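Local coordinates for surface glycoprotein (Trypanosoma brucei, PDB 5KLH) that probably acts as a surface sensor of the insect-stage parasite, its bilobed ectodomain being held at the membrane by a transmembrane helix, at residues E27-T39 with Q72-P84. Numbering follows the deposited sequence.
Sequences ESWTGTFSDVKAT and QLVVKVNINTVAP
F33 and V77 lie side by side on the inner face of an antiparallel ladder in which the short strand 31-33, first arm of a tight hairpin with a type I' turn at F33-V36, pairs with strand 72-79 in the large curled sheet of one lobe of the ectodomain. V77 CG1 meets F33 CE1 at 3.9 Å, and V75 CG1 lies near CD1. I79 CD1 reaches the CE2-CZ end of the ring and also touches A38 CB; chi1 -64° and chi2 -69° of I79 bring this methyl against F33 and A38 together. V200 and L202 of strand 197-204 also pack on F33.

I79 CG2 turns instead to W29, packing on W29 CA and CB, where the side chain leaves the backbone. Across one indole face comes V82, the last residue of the type II turn I79-V82, its CG2 4.0 Å from the centroid of the five-membered ring in a CH-pi contact. Y170 meets W29 edge to face.

On the reverse face T32 and N78 point the same way, and a water joins T32 OG1, D35 N and K76 O. T32 and N78 form the hydrogen-bonded pair: T32 N donates to N78 O from above the carbonyl plane, and N78 N to T32 O nearly head-on. Beyond the ladder, N80 ND2 bonds in plane to a lone pair of S28 O (2.9 Å). At the hairpin end, S34 continues the pairing with backbone and side chain: N donates to K76 O, while OG accepts from K76 N (2.9 Å) and donates to a lone pair of V74 O (2.9 Å).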
loop_
_atom_site.group_PDB
_atom_site.type_symbol
_atom_site.label_atom_id
_atom_site.label_comp_id
_atom_site.label_asym_id
_atom_site.label_seq_id
_atom_site.Cartn_x
_atom_site.Cartn_y
_atom_site.Cartn_z
ATOM N N GLU A 27 -0.752 -23.180 -0.894
ATOM C CA GLU A 27 -0.016 -23.998 -1.860
ATOM C C GLU A 27 -0.879 -24.317 -3.068
ATOM O O GLU A 27 -0.369 -24.577 -4.167
ATOM C CB GLU A 27 0.484 -25.294 -1.212
ATOM C CG GLU A 27 1.344 -25.068 0.022
ATOM C CD GLU A 27 2.303 -23.885 -0.115
ATOM O OE1 GLU A 27 3.140 -23.880 -1.048
ATOM O OE2 GLU A 27 2.218 -22.952 0.720
ATOM N N SER A 28 -2.191 -24.269 -2.866
ATOM C CA SER A 28 -3.135 -24.533 -3.939
ATOM C C SER A 28 -3.492 -23.287 -4.746
ATOM O O SER A 28 -4.390 -23.331 -5.583
ATOM C CB SER A 28 -4.413 -25.154 -3.370
ATOM O OG SER A 28 -4.126 -26.382 -2.719
ATOM N N TRP A 29 -2.790 -22.180 -4.508
ATOM C CA TRP A 29 -3.139 -20.919 -5.175
ATOM C C TRP A 29 -2.521 -20.803 -6.576
ATOM O O TRP A 29 -1.855 -19.809 -6.931
ATOM C CB TRP A 29 -2.737 -19.728 -4.290
ATOM C CG TRP A 29 -3.793 -19.338 -3.278
ATOM C CD1 TRP A 29 -4.873 -20.084 -2.883
ATOM C CD2 TRP A 29 -3.870 -18.107 -2.543
ATOM N NE1 TRP A 29 -5.615 -19.388 -1.958
ATOM C CE2 TRP A 29 -5.022 -18.172 -1.734
ATOM C CE3 TRP A 29 -3.074 -16.951 -2.492
ATOM C CZ2 TRP A 29 -5.396 -17.137 -0.877
ATOM C CZ3 TRP A 29 -3.456 -15.916 -1.648
ATOM C CH2 TRP A 29 -4.605 -16.018 -0.855
ATOM N N THR A 30 -2.729 -21.850 -7.368
ATOM C CA THR A 30 -2.326 -21.849 -8.764
ATOM C C THR A 30 -3.445 -21.231 -9.586
ATOM O O THR A 30 -4.570 -21.090 -9.096
ATOM C CB THR A 30 -2.064 -23.258 -9.261
ATOM O OG1 THR A 30 -3.185 -24.065 -8.873
ATOM C CG2 THR A 30 -0.783 -23.812 -8.641
ATOM N N GLY A 31 -3.149 -20.891 -10.837
ATOM C CA GLY A 31 -4.135 -20.281 -11.708
ATOM C C GLY A 31 -3.491 -19.238 -12.603
ATOM O O GLY A 31 -2.334 -19.387 -13.007
ATOM N N THR A 32 -4.236 -18.182 -12.915
ATOM C CA THR A 32 -3.733 -17.131 -13.803
ATOM C C THR A 32 -4.090 -15.733 -13.324
ATOM O O THR A 32 -5.084 -15.536 -12.626
ATOM C CB THR A 32 -4.265 -17.281 -15.250
ATOM O OG1 THR A 32 -5.693 -17.406 -15.222
ATOM C CG2 THR A 32 -3.664 -18.495 -15.943
ATOM N N PHE A 33 -3.266 -14.771 -13.723
ATOM C CA PHE A 33 -3.576 -13.355 -13.609
ATOM C C PHE A 33 -3.663 -12.828 -15.034
ATOM O O PHE A 33 -2.660 -12.815 -15.738
ATOM C CB PHE A 33 -2.505 -12.588 -12.819
ATOM C CG PHE A 33 -2.475 -12.896 -11.341
ATOM C CD1 PHE A 33 -3.335 -12.245 -10.461
ATOM C CD2 PHE A 33 -1.554 -13.794 -10.827
ATOM C CE1 PHE A 33 -3.291 -12.517 -9.088
ATOM C CE2 PHE A 33 -1.505 -14.063 -9.465
ATOM C CZ PHE A 33 -2.360 -13.425 -8.597
ATOM N N SER A 34 -4.853 -12.406 -15.452
ATOM C CA SER A 34 -5.082 -11.957 -16.822
ATOM C C SER A 34 -4.409 -12.907 -17.824
ATOM O O SER A 34 -3.637 -12.471 -18.690
ATOM C CB SER A 34 -4.575 -10.524 -17.011
ATOM O OG SER A 34 -5.334 -9.638 -16.200
ATOM N N ASP A 35 -4.702 -14.198 -17.651
ATOM C CA ASP A 35 -4.236 -15.290 -18.507
ATOM C C ASP A 35 -2.738 -15.573 -18.417
ATOM O O ASP A 35 -2.229 -16.437 -19.138
ATOM C CB ASP A 35 -4.618 -15.016 -19.956
ATOM C CG ASP A 35 -6.090 -14.766 -20.117
ATOM O OD1 ASP A 35 -6.883 -15.600 -19.631
ATOM O OD2 ASP A 35 -6.448 -13.718 -20.693
ATOM N N VAL A 36 -2.026 -14.887 -17.525
ATOM C CA VAL A 36 -0.629 -15.253 -17.293
ATOM C C VAL A 36 -0.531 -16.253 -16.141
ATOM O O VAL A 36 -1.128 -16.049 -15.085
ATOM C CB VAL A 36 0.246 -14.022 -16.983
ATOM C CG1 VAL A 36 1.708 -14.441 -16.796
ATOM C CG2 VAL A 36 0.145 -13.001 -18.101
ATOM N N LYS A 37 0.209 -17.343 -16.342
ATOM C CA LYS A 37 0.298 -18.396 -15.328
ATOM C C LYS A 37 0.859 -17.882 -14.004
ATOM O O LYS A 37 1.919 -17.261 -13.982
ATOM C CB LYS A 37 1.177 -19.546 -15.818
ATOM C CG LYS A 37 1.249 -20.702 -14.833
ATOM C CD LYS A 37 2.038 -21.869 -15.407
ATOM C CE LYS A 37 1.980 -23.051 -14.460
ATOM N NZ LYS A 37 2.620 -24.275 -15.032
ATOM N N ALA A 38 0.156 -18.161 -12.912
ATOM C CA ALA A 38 0.599 -17.749 -11.579
ATOM C C ALA A 38 1.563 -18.753 -10.959
ATOM O O ALA A 38 1.526 -19.944 -11.273
ATOM C CB ALA A 38 -0.595 -17.563 -10.667
ATOM N N THR A 39 2.396 -18.277 -10.040
ATOM C CA THR A 39 3.335 -19.131 -9.347
ATOM C C THR A 39 3.251 -18.829 -7.870
ATOM O O THR A 39 3.387 -17.679 -7.484
ATOM C CB THR A 39 4.783 -18.896 -9.839
ATOM O OG1 THR A 39 4.847 -19.087 -11.257
ATOM C CG2 THR A 39 5.749 -19.848 -9.148
ATOM N N GLN A 72 -6.170 2.387 -17.254
ATOM C CA GLN A 72 -6.117 1.379 -16.197
ATOM C C GLN A 72 -5.533 0.067 -16.674
ATOM O O GLN A 72 -5.822 -0.394 -17.781
ATOM C CB GLN A 72 -7.521 1.115 -15.636
ATOM C CG GLN A 72 -8.239 2.363 -15.196
ATOM C CD GLN A 72 -7.837 2.831 -13.814
ATOM O OE1 GLN A 72 -7.772 2.045 -12.863
ATOM N NE2 GLN A 72 -7.596 4.127 -13.686
ATOM N N LEU A 73 -4.713 -0.544 -15.826
ATOM C CA LEU A 73 -4.351 -1.935 -16.006
ATOM C C LEU A 73 -5.523 -2.762 -15.496
ATOM O O LEU A 73 -6.095 -2.439 -14.453
ATOM C CB LEU A 73 -3.080 -2.278 -15.228
ATOM C CG LEU A 73 -2.563 -3.717 -15.265
ATOM C CD1 LEU A 73 -1.820 -3.990 -16.571
ATOM C CD2 LEU A 73 -1.652 -3.944 -14.081
ATOM N N VAL A 74 -5.889 -3.796 -16.249
ATOM C CA VAL A 74 -6.987 -4.673 -15.889
ATOM C C VAL A 74 -6.438 -6.022 -15.484
ATOM O O VAL A 74 -5.913 -6.766 -16.320
ATOM C CB VAL A 74 -7.980 -4.843 -17.064
ATOM C CG1 VAL A 74 -9.127 -5.750 -16.656
ATOM C CG2 VAL A 74 -8.508 -3.484 -17.504
ATOM N N VAL A 75 -6.564 -6.350 -14.202
ATOM C CA VAL A 75 -6.024 -7.600 -13.685
ATOM C C VAL A 75 -7.179 -8.526 -13.331
ATOM O O VAL A 75 -7.927 -8.267 -12.395
ATOM C CB VAL A 75 -5.130 -7.357 -12.457
ATOM C CG1 VAL A 75 -4.543 -8.663 -11.954
ATOM C CG2 VAL A 75 -4.017 -6.382 -12.817
ATOM N N LYS A 76 -7.343 -9.587 -14.118
ATOM C CA LYS A 76 -8.373 -10.580 -13.850
ATOM C C LYS A 76 -7.795 -11.732 -13.050
ATOM O O LYS A 76 -6.974 -12.510 -13.545
ATOM C CB LYS A 76 -8.986 -11.064 -15.168
ATOM C CG LYS A 76 -9.495 -9.889 -15.991
ATOM C CD LYS A 76 -10.283 -10.312 -17.221
ATOM C CE LYS A 76 -10.777 -9.075 -17.966
ATOM N NZ LYS A 76 -11.685 -9.397 -19.106
ATOM N N VAL A 77 -8.202 -11.809 -11.790
ATOM C CA VAL A 77 -7.642 -12.781 -10.869
ATOM C C VAL A 77 -8.440 -14.072 -10.980
ATOM O O VAL A 77 -9.634 -14.092 -10.701
ATOM C CB VAL A 77 -7.678 -12.239 -9.432
ATOM C CG1 VAL A 77 -7.050 -13.217 -8.464
ATOM C CG2 VAL A 77 -7.006 -10.877 -9.384
ATOM N N ASN A 78 -7.786 -15.130 -11.441
ATOM C CA ASN A 78 -8.426 -16.435 -11.579
ATOM C C ASN A 78 -7.564 -17.500 -10.898
ATOM O O ASN A 78 -6.847 -18.272 -11.552
ATOM C CB ASN A 78 -8.663 -16.769 -13.056
ATOM C CG ASN A 78 -9.595 -17.951 -13.240
ATOM O OD1 ASN A 78 -10.087 -18.533 -12.263
ATOM N ND2 ASN A 78 -9.852 -18.311 -14.493
ATOM N N ILE A 79 -7.653 -17.527 -9.573
ATOM C CA ILE A 79 -6.791 -18.338 -8.732
ATOM C C ILE A 79 -7.628 -19.404 -8.050
ATOM O O ILE A 79 -8.692 -19.110 -7.499
ATOM C CB ILE A 79 -6.078 -17.467 -7.691
ATOM C CG1 ILE A 79 -5.156 -16.469 -8.403
ATOM C CG2 ILE A 79 -5.282 -18.320 -6.703
ATOM C CD1 ILE A 79 -3.925 -17.130 -9.087
ATOM N N ASN A 80 -7.157 -20.643 -8.122
ATOM C CA ASN A 80 -7.796 -21.775 -7.460
ATOM C C ASN A 80 -8.102 -21.443 -5.998
ATOM O O ASN A 80 -7.221 -20.983 -5.270
ATOM C CB ASN A 80 -6.882 -23.007 -7.574
ATOM C CG ASN A 80 -7.500 -24.258 -7.005
ATOM O OD1 ASN A 80 -8.649 -24.590 -7.301
ATOM N ND2 ASN A 80 -6.736 -24.971 -6.182
ATOM N N THR A 81 -9.367 -21.651 -5.614
ATOM C CA THR A 81 -9.935 -21.437 -4.275
ATOM C C THR A 81 -10.216 -19.964 -3.945
ATOM O O THR A 81 -10.739 -19.668 -2.880
ATOM C CB THR A 81 -9.051 -22.054 -3.112
ATOM O OG1 THR A 81 -7.894 -21.244 -2.847
ATOM C CG2 THR A 81 -8.631 -23.489 -3.427
ATOM N N VAL A 82 -9.908 -19.051 -4.866
ATOM C CA VAL A 82 -10.249 -17.641 -4.674
ATOM C C VAL A 82 -11.382 -17.233 -5.618
ATOM O O VAL A 82 -11.239 -17.337 -6.838
ATOM C CB VAL A 82 -9.006 -16.724 -4.920
ATOM C CG1 VAL A 82 -9.343 -15.272 -4.620
ATOM C CG2 VAL A 82 -7.839 -17.172 -4.054
ATOM N N ALA A 83 -12.516 -16.793 -5.073
ATOM C CA ALA A 83 -13.605 -16.318 -5.932
ATOM C C ALA A 83 -13.071 -15.283 -6.912
ATOM O O ALA A 83 -12.465 -14.304 -6.493
ATOM C CB ALA A 83 -14.734 -15.721 -5.110
ATOM N N PRO A 84 -13.278 -15.503 -8.223
ATOM C CA PRO A 84 -12.679 -14.582 -9.190
ATOM C C PRO A 84 -13.069 -13.125 -8.959
ATOM O O PRO A 84 -14.196 -12.811 -8.543
ATOM C CB PRO A 84 -13.223 -15.080 -10.529
ATOM C CG PRO A 84 -13.485 -16.539 -10.293
ATOM C CD PRO A 84 -13.955 -16.635 -8.880
HETATM O O HOH W 1 -6.737 -14.947 -15.521
#